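Local coordinates for protein alkane monooxygenase (Geobacillus thermodenitrificans, PDB 3B9O) that binds flavin mononucleotide within the TIM-barrel fold of the luciferase-like monooxygenase family, at residues Asp84-Ile89 with Arg117-Leu122; Val103-Thr108 with Ile130-Val135; Ala241-Leu246 with Lys276-Ile281. One frame throughout, in Å; residues are numbered along the deposited sequence.

Contact 1: residues Asp84-Ile89 with Arg117-Leu122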
loop_
_atom_site.group_PDB
_atom_site.type_symbol
_atom_site.label_atom_id
_atom_site.label_comp_id
_atom_site.label_asym_id
_atom_site.label_seq_id
_atom_site.Cartn_x
_atom_site.Cartn_y
_atom_site.Cartn_z
ATOM N N ASP A 84 -5.334 -2.409 -13.927
ATOM C CA ASP A 84 -5.885 -1.566 -12.861
ATOM C C ASP A 84 -6.199 -2.418 -11.630
ATOM O O ASP A 84 -6.908 -3.443 -11.741
ATOM C CB ASP A 84 -7.156 -0.857 -13.356
ATOM C CG ASP A 84 -7.856 -0.102 -12.247
ATOM O OD1 ASP A 84 -8.961 -0.480 -11.893
ATOM O OD2 ASP A 84 -7.292 0.854 -11.705
ATOM N N PRO A 85 -5.711 -1.989 -10.442
ATOM C CA PRO A 85 -5.949 -2.772 -9.214
ATOM C C PRO A 85 -7.395 -2.724 -8.703
ATOM O O PRO A 85 -7.838 -3.716 -8.127
ATOM C CB PRO A 85 -4.989 -2.140 -8.184
ATOM C CG PRO A 85 -4.742 -0.756 -8.670
ATOM C CD PRO A 85 -4.899 -0.770 -10.180
ATOM N N LEU A 86 -8.108 -1.596 -8.863
ATOM C CA LEU A 86 -9.496 -1.489 -8.375
ATOM C C LEU A 86 -10.435 -2.538 -9.032
ATOM O O LEU A 86 -11.363 -3.062 -8.396
ATOM C CB LEU A 86 -10.028 -0.032 -8.478
ATOM C CG LEU A 86 -9.642 0.905 -7.308
ATOM C CD1 LEU A 86 -8.168 1.285 -7.375
ATOM C CD2 LEU A 86 -10.531 2.184 -7.294
ATOM N N MET A 87 -10.176 -2.889 -10.298
ATOM C CA MET A 87 -10.996 -3.909 -11.004
ATOM C C MET A 87 -11.035 -5.316 -10.319
ATOM O O MET A 87 -11.968 -6.072 -10.485
ATOM C CB MET A 87 -10.567 -4.000 -12.492
ATOM C CG MET A 87 -10.772 -2.696 -13.318
ATOM S SD MET A 87 -12.512 -2.169 -13.250
ATOM C CE MET A 87 -12.386 -0.569 -12.558
ATOM N N LEU A 88 -10.001 -5.619 -9.545
ATOM C CA LEU A 88 -9.790 -6.913 -8.882
ATOM C C LEU A 88 -10.670 -7.085 -7.675
ATOM O O LEU A 88 -10.929 -8.205 -7.253
ATOM C CB LEU A 88 -8.314 -7.019 -8.417
ATOM C CG LEU A 88 -7.228 -7.024 -9.513
ATOM C CD1 LEU A 88 -5.851 -6.904 -8.842
ATOM C CD2 LEU A 88 -7.379 -8.244 -10.463
ATOM N N ILE A 89 -11.070 -5.973 -7.074
ATOM C CA ILE A 89 -11.509 -6.011 -5.697
ATOM C C ILE A 89 -12.793 -6.774 -5.496
ATOM O O ILE A 89 -12.870 -7.600 -4.553
ATOM C CB ILE A 89 -11.573 -4.585 -5.042
ATOM C CG1 ILE A 89 -10.191 -3.865 -5.161
ATOM C CG2 ILE A 89 -11.994 -4.690 -3.575
ATOM C CD1 ILE A 89 -8.984 -4.693 -4.562
ATOM N N ARG A 117 -16.717 8.299 -5.469
ATOM C CA ARG A 117 -17.778 7.342 -5.776
ATOM C C ARG A 117 -17.191 5.916 -5.878
ATOM O O ARG A 117 -17.810 4.994 -5.380
ATOM C CB ARG A 117 -18.526 7.668 -7.064
ATOM C CG ARG A 117 -19.660 6.630 -7.361
ATOM C CD ARG A 117 -20.546 7.015 -8.516
ATOM N NE ARG A 117 -19.872 6.688 -9.763
ATOM C CZ ARG A 117 -20.492 6.456 -10.907
ATOM N NH1 ARG A 117 -21.822 6.554 -10.978
ATOM N NH2 ARG A 117 -19.781 6.156 -11.982
ATOM N N ARG A 118 -16.039 5.749 -6.525
ATOM C CA ARG A 118 -15.402 4.416 -6.627
ATOM C C ARG A 118 -15.108 3.803 -5.249
ATOM O O ARG A 118 -15.377 2.604 -5.015
ATOM C CB ARG A 118 -14.086 4.439 -7.455
ATOM C CG ARG A 118 -14.299 4.526 -8.993
ATOM C CD ARG A 118 -12.978 4.310 -9.708
ATOM N NE ARG A 118 -13.166 4.607 -11.130
ATOM C CZ ARG A 118 -13.069 5.811 -11.674
ATOM N NH1 ARG A 118 -12.720 6.867 -10.936
ATOM N NH2 ARG A 118 -13.301 5.948 -12.974
ATOM N N MET A 119 -14.514 4.605 -4.362
ATOM C CA MET A 119 -14.159 4.149 -3.010
ATOM C C MET A 119 -15.395 3.901 -2.158
ATOM O O MET A 119 -15.438 2.939 -1.394
ATOM C CB MET A 119 -13.227 5.149 -2.306
ATOM C CG MET A 119 -11.856 5.279 -2.959
ATOM S SD MET A 119 -10.991 3.698 -3.116
ATOM C CE MET A 119 -11.298 3.297 -4.765
ATOM N N SER A 120 -16.388 4.776 -2.258
ATOM C CA SER A 120 -17.658 4.527 -1.547
ATOM C C SER A 120 -18.297 3.206 -2.030
ATOM O O SER A 120 -18.854 2.450 -1.226
ATOM C CB SER A 120 -18.650 5.674 -1.715
ATOM O OG SER A 120 -18.253 6.829 -0.950
ATOM N N THR A 121 -18.202 2.959 -3.333
ATOM C CA THR A 121 -18.766 1.747 -3.948
ATOM C C THR A 121 -18.071 0.496 -3.387
ATOM O O THR A 121 -18.747 -0.433 -2.948
ATOM C CB THR A 121 -18.689 1.789 -5.512
ATOM O OG1 THR A 121 -19.459 2.905 -5.989
ATOM C CG2 THR A 121 -19.251 0.480 -6.122
ATOM N N LEU A 122 -16.740 0.504 -3.361
ATOM C CA LEU A 122 -16.009 -0.622 -2.777
ATOM C C LEU A 122 -16.251 -0.731 -1.281
ATOM O O LEU A 122 -16.315 -1.830 -0.771
ATOM C CB LEU A 122 -14.517 -0.564 -3.079
ATOM C CG LEU A 122 -14.143 -0.588 -4.567
ATOM C CD1 LEU A 122 -12.616 -0.288 -4.783
ATOM C CD2 LEU A 122 -14.564 -1.945 -5.241
#

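Contact 2: residues Val103-Thr108 with Ile130-Val135. With FMN (flavin mononucleotide), chain C.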
loop_
_atom_site.group_PDB
_atom_site.type_symbol
_atom_site.label_atom_id
_atom_site.label_comp_id
_atom_site.label_asym_id
_atom_site.label_seq_id
_atom_site.Cartn_x
_atom_site.Cartn_y
_atom_site.Cartn_z
ATOM N N VAL A 103 -5.651 -0.365 -1.808
ATOM C CA VAL A 103 -5.392 -0.070 -3.199
ATOM C C VAL A 103 -4.655 1.250 -3.293
ATOM O O VAL A 103 -5.068 2.279 -2.717
ATOM C CB VAL A 103 -6.677 -0.045 -4.108
ATOM C CG1 VAL A 103 -7.297 -1.443 -4.236
ATOM C CG2 VAL A 103 -7.751 0.992 -3.642
ATOM N N THR A 104 -3.538 1.196 -3.995
ATOM C CA THR A 104 -2.745 2.398 -4.306
ATOM C C THR A 104 -3.461 3.117 -5.431
ATOM O O THR A 104 -3.894 2.501 -6.405
ATOM C CB THR A 104 -1.279 2.051 -4.724
ATOM O OG1 THR A 104 -0.604 1.450 -3.616
ATOM C CG2 THR A 104 -0.481 3.306 -5.211
ATOM N N PHE A 105 -3.608 4.429 -5.268
ATOM C CA PHE A 105 -4.247 5.279 -6.273
ATOM C C PHE A 105 -3.722 6.714 -6.090
ATOM O O PHE A 105 -3.702 7.252 -4.985
ATOM C CB PHE A 105 -5.779 5.242 -6.164
ATOM C CG PHE A 105 -6.456 6.295 -7.013
ATOM C CD1 PHE A 105 -6.800 7.536 -6.456
ATOM C CD2 PHE A 105 -6.678 6.083 -8.371
ATOM C CE1 PHE A 105 -7.407 8.527 -7.241
ATOM C CE2 PHE A 105 -7.300 7.055 -9.165
ATOM C CZ PHE A 105 -7.659 8.289 -8.591
ATOM N N SER A 106 -3.262 7.296 -7.188
ATOM C CA SER A 106 -2.622 8.614 -7.208
ATOM C C SER A 106 -3.608 9.790 -7.184
ATOM O O SER A 106 -4.641 9.776 -7.869
ATOM C CB SER A 106 -1.772 8.711 -8.488
ATOM O OG SER A 106 -1.129 9.939 -8.542
ATOM N N THR A 107 -3.256 10.810 -6.406
ATOM C CA THR A 107 -3.960 12.100 -6.354
ATOM C C THR A 107 -3.654 13.056 -7.551
ATOM O O THR A 107 -4.258 14.130 -7.687
ATOM C CB THR A 107 -3.626 12.838 -5.028
ATOM O OG1 THR A 107 -2.208 12.916 -4.833
ATOM C CG2 THR A 107 -4.237 12.102 -3.816
ATOM N N THR A 108 -2.747 12.655 -8.417
ATOM C CA THR A 108 -2.123 13.616 -9.326
ATOM C C THR A 108 -2.906 13.792 -10.635
ATOM O O THR A 108 -2.890 14.893 -11.199
ATOM C CB THR A 108 -0.642 13.268 -9.550
ATOM O OG1 THR A 108 0.010 13.202 -8.279
ATOM C CG2 THR A 108 0.070 14.313 -10.414
ATOM N N ILE A 130 -12.171 -1.868 2.707
ATOM C CA ILE A 130 -11.368 -1.133 1.733
ATOM C C ILE A 130 -10.416 -0.089 2.403
ATOM O O ILE A 130 -10.760 0.554 3.420
ATOM C CB ILE A 130 -12.266 -0.467 0.612
ATOM C CG1 ILE A 130 -11.452 -0.108 -0.637
ATOM C CG2 ILE A 130 -13.009 0.803 1.121
ATOM C CD1 ILE A 130 -10.904 -1.325 -1.429
ATOM N N ALA A 131 -9.233 0.065 1.800
ATOM C CA ALA A 131 -8.247 1.025 2.243
ATOM C C ALA A 131 -7.654 1.658 0.999
ATOM O O ALA A 131 -7.667 1.054 -0.083
ATOM C CB ALA A 131 -7.167 0.331 3.063
ATOM N N TRP A 132 -7.193 2.893 1.160
ATOM C CA TRP A 132 -6.587 3.631 0.079
ATOM C C TRP A 132 -5.181 4.065 0.446
ATOM O O TRP A 132 -4.969 4.823 1.407
ATOM C CB TRP A 132 -7.496 4.824 -0.312
ATOM C CG TRP A 132 -6.909 5.796 -1.301
ATOM C CD1 TRP A 132 -5.936 5.549 -2.258
ATOM C CD2 TRP A 132 -7.275 7.185 -1.444
ATOM N NE1 TRP A 132 -5.666 6.727 -2.964
ATOM C CE2 TRP A 132 -6.465 7.736 -2.491
ATOM C CE3 TRP A 132 -8.185 8.024 -0.767
ATOM C CZ2 TRP A 132 -6.556 9.100 -2.890
ATOM C CZ3 TRP A 132 -8.287 9.367 -1.169
ATOM C CH2 TRP A 132 -7.494 9.878 -2.241
ATOM N N ASN A 133 -4.228 3.575 -0.338
ATOM C CA ASN A 133 -2.847 4.059 -0.270
ATOM C C ASN A 133 -2.671 5.308 -1.134
ATOM O O ASN A 133 -2.610 5.245 -2.363
ATOM C CB ASN A 133 -1.830 2.968 -0.601
ATOM C CG ASN A 133 -0.368 3.470 -0.509
ATOM O OD1 ASN A 133 -0.004 4.194 0.423
ATOM N ND2 ASN A 133 0.457 3.093 -1.472
ATOM N N VAL A 134 -2.633 6.447 -0.447
ATOM C CA VAL A 134 -2.557 7.773 -1.059
ATOM C C VAL A 134 -1.132 8.029 -1.489
ATOM O O VAL A 134 -0.212 7.991 -0.689
ATOM C CB VAL A 134 -2.990 8.881 -0.093
ATOM C CG1 VAL A 134 -2.929 10.261 -0.812
ATOM C CG2 VAL A 134 -4.375 8.614 0.392
ATOM N N VAL A 135 -0.980 8.289 -2.778
ATOM C CA VAL A 135 0.311 8.405 -3.418
ATOM C C VAL A 135 0.296 9.678 -4.308
ATOM O O VAL A 135 -0.780 10.143 -4.687
ATOM C CB VAL A 135 0.520 7.079 -4.214
ATOM C CG1 VAL A 135 0.992 7.297 -5.607
ATOM C CG2 VAL A 135 1.326 6.075 -3.385
HETATM N N1 FMN C . 4.667 5.074 -5.560
HETATM C C2 FMN C . 3.761 4.659 -6.475
HETATM O O2 FMN C . 3.503 5.426 -7.449
HETATM N N3 FMN C . 3.168 3.433 -6.301
HETATM C C4 FMN C . 3.467 2.635 -5.226
HETATM O O4 FMN C . 2.908 1.528 -5.084
HETATM C C4A FMN C . 4.400 3.067 -4.271
HETATM N N5 FMN C . 4.740 2.327 -3.173
HETATM C C5A FMN C . 5.673 2.801 -2.285
HETATM C C6 FMN C . 6.057 2.062 -1.149
HETATM C C7 FMN C . 7.007 2.572 -0.243
HETATM C C7M FMN C . 7.434 1.789 0.980
HETATM C C8 FMN C . 7.569 3.821 -0.462
HETATM C C8M FMN C . 8.593 4.378 0.500
HETATM C C9 FMN C . 7.201 4.566 -1.589
HETATM C C9A FMN C . 6.259 4.066 -2.506
HETATM N N10 FMN C . 5.905 4.792 -3.598
HETATM C C10 FMN C . 5.000 4.315 -4.477
HETATM C "C1'" FMN C . 6.490 6.123 -3.866
HETATM C "C2'" FMN C . 5.534 7.219 -3.363
HETATM O "O2'" FMN C . 4.334 6.650 -2.836
HETATM C "C3'" FMN C . 5.134 8.279 -4.402
HETATM O "O3'" FMN C . 4.728 7.711 -5.666
HETATM C "C4'" FMN C . 6.165 9.423 -4.530
HETATM O "O4'" FMN C . 6.554 9.642 -5.889
HETATM C "C5'" FMN C . 7.436 9.239 -3.695
HETATM O "O5'" FMN C . 7.151 9.872 -2.454
HETATM P P FMN C . 8.270 10.584 -1.548
HETATM O O1P FMN C . 9.169 11.303 -2.542
HETATM O O2P FMN C . 7.450 11.467 -0.655
HETATM O O3P FMN C . 9.032 9.467 -0.860
#

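Contact 3: residues Ala241-Leu246 with Lys276-Ile281. With FMN (flavin mononucleotide), chain C.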
loop_
_atom_site.group_PDB
_atom_site.type_symbol
_atom_site.label_atom_id
_atom_site.label_comp_id
_atom_site.label_asym_id
_atom_site.label_seq_id
_atom_site.Cartn_x
_atom_site.Cartn_y
_atom_site.Cartn_z
ATOM N N ALA A 241 -2.510 10.082 7.415
ATOM C CA ALA A 241 -2.463 8.616 7.360
ATOM C C ALA A 241 -2.862 7.907 8.669
ATOM O O ALA A 241 -2.426 8.287 9.779
ATOM C CB ALA A 241 -1.086 8.143 6.900
ATOM N N GLU A 242 -3.692 6.885 8.526
ATOM C CA GLU A 242 -3.941 5.958 9.626
ATOM C C GLU A 242 -2.897 4.822 9.653
ATOM O O GLU A 242 -2.611 4.245 10.733
ATOM C CB GLU A 242 -5.337 5.347 9.505
ATOM C CG GLU A 242 -6.460 6.335 9.395
ATOM C CD GLU A 242 -7.773 5.612 9.220
ATOM O OE1 GLU A 242 -8.333 5.147 10.243
ATOM O OE2 GLU A 242 -8.234 5.528 8.056
ATOM N N CYS A 243 -2.357 4.478 8.483
ATOM C CA CYS A 243 -1.275 3.513 8.401
ATOM C C CYS A 243 -0.191 4.009 7.460
ATOM O O CYS A 243 -0.496 4.506 6.366
ATOM C CB CYS A 243 -1.794 2.155 7.882
ATOM S SG CYS A 243 -3.144 1.469 8.876
ATOM N N VAL A 244 1.076 3.852 7.866
ATOM C CA VAL A 244 2.195 4.352 7.074
ATOM C C VAL A 244 3.068 3.188 6.655
ATOM O O VAL A 244 3.421 2.364 7.479
ATOM C CB VAL A 244 3.018 5.435 7.850
ATOM C CG1 VAL A 244 4.071 6.061 6.959
ATOM C CG2 VAL A 244 2.095 6.502 8.428
ATOM N N PHE A 245 3.363 3.098 5.355
ATOM C CA PHE A 245 4.269 2.078 4.813
ATOM C C PHE A 245 5.655 2.765 4.683
ATOM O O PHE A 245 5.889 3.564 3.783
ATOM C CB PHE A 245 3.691 1.589 3.459
ATOM C CG PHE A 245 4.480 0.473 2.757
ATOM C CD1 PHE A 245 4.210 0.200 1.397
ATOM C CD2 PHE A 245 5.487 -0.279 3.403
ATOM C CE1 PHE A 245 4.930 -0.821 0.709
ATOM C CE2 PHE A 245 6.207 -1.321 2.716
ATOM C CZ PHE A 245 5.926 -1.569 1.368
ATOM N N LEU A 246 6.547 2.435 5.601
ATOM C CA LEU A 246 7.885 3.012 5.711
ATOM C C LEU A 246 8.925 2.221 4.941
ATOM O O LEU A 246 8.843 0.983 4.815
ATOM C CB LEU A 246 8.301 2.958 7.156
ATOM C CG LEU A 246 8.142 4.042 8.219
ATOM C CD1 LEU A 246 7.358 5.214 7.792
ATOM C CD2 LEU A 246 7.670 3.407 9.523
ATOM N N LYS A 276 -0.664 3.626 12.620
ATOM C CA LYS A 276 0.074 2.350 12.624
ATOM C C LYS A 276 1.239 2.398 11.645
ATOM O O LYS A 276 1.134 2.986 10.567
ATOM C CB LYS A 276 -0.877 1.214 12.236
ATOM C CG LYS A 276 -2.110 1.133 13.103
ATOM C CD LYS A 276 -1.807 0.430 14.426
ATOM C CE LYS A 276 -3.088 0.295 15.263
ATOM N NZ LYS A 276 -3.050 -0.827 16.227
ATOM N N MET A 277 2.358 1.802 12.034
ATOM C CA MET A 277 3.597 1.866 11.244
ATOM C C MET A 277 3.868 0.485 10.688
ATOM O O MET A 277 3.876 -0.482 11.456
ATOM C CB MET A 277 4.753 2.304 12.145
ATOM C CG MET A 277 4.529 3.706 12.769
ATOM S SD MET A 277 4.551 5.057 11.575
ATOM C CE MET A 277 4.119 6.409 12.667
ATOM N N PHE A 278 4.052 0.404 9.365
ATOM C CA PHE A 278 4.272 -0.842 8.617
ATOM C C PHE A 278 5.662 -0.816 7.948
ATOM O O PHE A 278 6.035 0.183 7.368
ATOM C CB PHE A 278 3.177 -1.023 7.546
ATOM C CG PHE A 278 1.838 -1.442 8.121
ATOM C CD1 PHE A 278 0.989 -0.501 8.711
ATOM C CD2 PHE A 278 1.438 -2.782 8.081
ATOM C CE1 PHE A 278 -0.284 -0.886 9.252
ATOM C CE2 PHE A 278 0.196 -3.192 8.642
ATOM C CZ PHE A 278 -0.659 -2.231 9.229
ATOM N N ALA A 279 6.439 -1.885 8.117
ATOM C CA ALA A 279 7.704 -2.051 7.431
ATOM C C ALA A 279 7.541 -3.068 6.316
ATOM O O ALA A 279 6.618 -3.882 6.356
ATOM C CB ALA A 279 8.774 -2.517 8.421
ATOM N N GLY A 280 8.395 -3.008 5.293
ATOM C CA GLY A 280 8.447 -4.090 4.305
ATOM C C GLY A 280 9.322 -5.205 4.879
ATOM O O GLY A 280 10.195 -4.965 5.733
ATOM N N ILE A 281 9.069 -6.440 4.448
ATOM C CA ILE A 281 9.934 -7.571 4.793
ATOM C C ILE A 281 9.818 -8.617 3.691
ATOM O O ILE A 281 8.738 -8.854 3.155
ATOM C CB ILE A 281 9.585 -8.198 6.204
ATOM C CG1 ILE A 281 10.620 -9.305 6.578
ATOM C CG2 ILE A 281 8.173 -8.696 6.248
ATOM C CD1 ILE A 281 10.646 -9.698 8.047
HETATM N N1 FMN C . 4.667 5.074 -5.560
HETATM C C2 FMN C . 3.761 4.659 -6.475
HETATM O O2 FMN C . 3.503 5.426 -7.449
HETATM N N3 FMN C . 3.168 3.433 -6.301
HETATM C C4 FMN C . 3.467 2.635 -5.226
HETATM O O4 FMN C . 2.908 1.528 -5.084
HETATM C C4A FMN C . 4.400 3.067 -4.271
HETATM N N5 FMN C . 4.740 2.327 -3.173
HETATM C C5A FMN C . 5.673 2.801 -2.285
HETATM C C6 FMN C . 6.057 2.062 -1.149
HETATM C C7 FMN C . 7.007 2.572 -0.243
HETATM C C7M FMN C . 7.434 1.789 0.980
HETATM C C8 FMN C . 7.569 3.821 -0.462
HETATM C C8M FMN C . 8.593 4.378 0.500
HETATM C C9 FMN C . 7.201 4.566 -1.589
HETATM C C9A FMN C . 6.259 4.066 -2.506
HETATM N N10 FMN C . 5.905 4.792 -3.598
HETATM C C10 FMN C . 5.000 4.315 -4.477
HETATM C "C1'" FMN C . 6.490 6.123 -3.866
HETATM C "C2'" FMN C . 5.534 7.219 -3.363
HETATM O "O2'" FMN C . 4.334 6.650 -2.836
HETATM C "C3'" FMN C . 5.134 8.279 -4.402
HETATM O "O3'" FMN C . 4.728 7.711 -5.666
HETATM C "C4'" FMN C . 6.165 9.423 -4.530
HETATM O "O4'" FMN C . 6.554 9.642 -5.889
HETATM C "C5'" FMN C . 7.436 9.239 -3.695
HETATM O "O5'" FMN C . 7.151 9.872 -2.454
HETATM P P FMN C . 8.270 10.584 -1.548
HETATM O O1P FMN C . 9.169 11.303 -2.542
HETATM O O2P FMN C . 7.450 11.467 -0.655
HETATM O O3P FMN C . 9.032 9.467 -0.860
HETATM O O HOH W 1 10.473 -0.967 5.401
#

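Contact 1: residues Asp84-Ile89 with Arg117-Leu122
Leu86 and Leu122 meet on the helical layer of a TIM barrel, where the turn leading into helix 89-94 packs against helix 112-125 outside the strands. The contact illustrates how neighbouring outer elements can be joined by apolar contacts alone, for no hydrogen bond passes between the two segments. Leu122 supplies a methyl to each partner: CD1 lies 4.1 Å from Leu86 CG, while CD2 lies 4.0 Å from Ile89 CB and also touches Ile89 CG2. At Ile89, CG1 stands anti to the carbonyl carbon (chi1 -56°), which turns the end of the chain away and presents the branch point to the helix. That end reaches Phe101 and Val103 of strand 100-106, and Val103 also touches Leu86. On the exposed side, the extended chain of Arg118 runs at about a right angle to Leu86 and offers its CD at 4.0 Å from Leu86 CD2. Met119 CE comes to Leu86 as well, though its modelled position there is doubtful.

Polar bonds hold each partner in shape separately. Asp84 OD1 accepts from Met87 N at 3.1 Å in an Asx motif, the donor lying above the carboxylate plane. In the facing helix, Arg117 O is gripped twice, by Thr121 N at 2.9 Å and Thr121 OG1 at 2.7 Å, from opposite faces of its carbonyl plane.

Contact 2: residues Val103-Thr108 with Ile130-Val135
Val103 opens this parallel strand pair of a beta-alpha-beta unit with two bonds, its N giving to Ala131 O and its O receiving Asn133 N. Asn133 O then receives Phe105 N at 3.2 Å, and Thr107 N reaches Val135 O at 3.1 Å. One place departs from the regular pattern. Val135 N stands 3.7 Å from Phe105 O, and that acceptor is served by Trp132 NE1 instead, at 2.9 Å and 171°, with the oxygen in the indole plane. Trp132 CG is anti to its own backbone N (chi1 172°), which brings the indole obliquely against the Phe105 ring, with NE1 at that ring's edge. His115 meets the indole edge-to-face, and Val134 CG2 lies over the centre of one of its faces.

On the opposite sheet face, Asn133 ND2 donates to Thr104 OG1 at 2.9 Å, almost straight (176°) and in the amide plane, and the threonine hydroxyl in turn donates to Leu56 O. At the end of the strand, Ser106 OG accepts from Thr108 N in an ST turn and also bonds Ser137 OG.

Thr104 OG1 is thus engaged within the sheet, 3.8 Å from FMN O4, and Val135 turns CG1 and CG2 toward FMN. Hydrogen bonds to FMN come from other residues, among them Asp58 and Ser137, so this pair meets it mainly by van der Waals contact.

Contact 3: residues Ala241-Leu246 with Lys276-Ile281
Lys276 N bonds Glu242 O at 2.8 Å and nearly straight, opening a parallel pairing of strands 243-246 and 276-285. Lys276 O then receives Val244 N, while the lysine chain, bent at chi2, heads away so that NZ meets Leu416 O. Met277 points to the other face of the sheet. The bend at chi2 (-67°) sets its SD 4.0 Å from Val244 CB; Met277 CB itself lies 4.1 Å from Leu246 CD2. Val258 and Ile261 of helix 251-265 cover this apolar patch.

Phe278 uses its backbone in both directions, N to Val244 O and O from Leu246 N at 2.9 Å. Its ring lies on the face shared with Cys243 and Phe245: CE1 is 3.7 Å from Cys243 CB, the sulfur approaches the ring obliquely, and Tyr225 of strand 223-227, on the far side of strand 243-246, meets it obliquely too. After Phe278 the direct bonding gives way to water. Gly280 N donates to a water 2.9 Å off that also stands close to Leu246 O, and the same N lies in plane at the edge of the Phe245 ring, 3.8 Å from CE2.

One face of that ring is occupied by FMN C7M, 3.4 Å above its centre, and Phe10 and Phe55 approach the ring edge-to-face. Phe245, packed against these two, thus lies against the dimethylbenzene end of FMN as part of its pocket in this luciferase-like TIM barrel.

Overall arrangement
From the N terminus, the segments of contacts 1 and 2 alternate: 84-89, 103-108, 117-122, 130-135. Contact 1 closes a loop of 27 intervening residues that includes strand 100-106, and contact 2 closes one of 21 that includes helix 112-125, so the two loops cross. They also touch, through Val103 and Ile130, tying the outer helical layer to the strands beneath. Contact 3 follows in series, closing its own beta-alpha-beta unit around helix 251-265. Its centre lies about 14 Å from that of contact 2; strand 223-227 stands between them in the same parallel sheet, and both reach FMN.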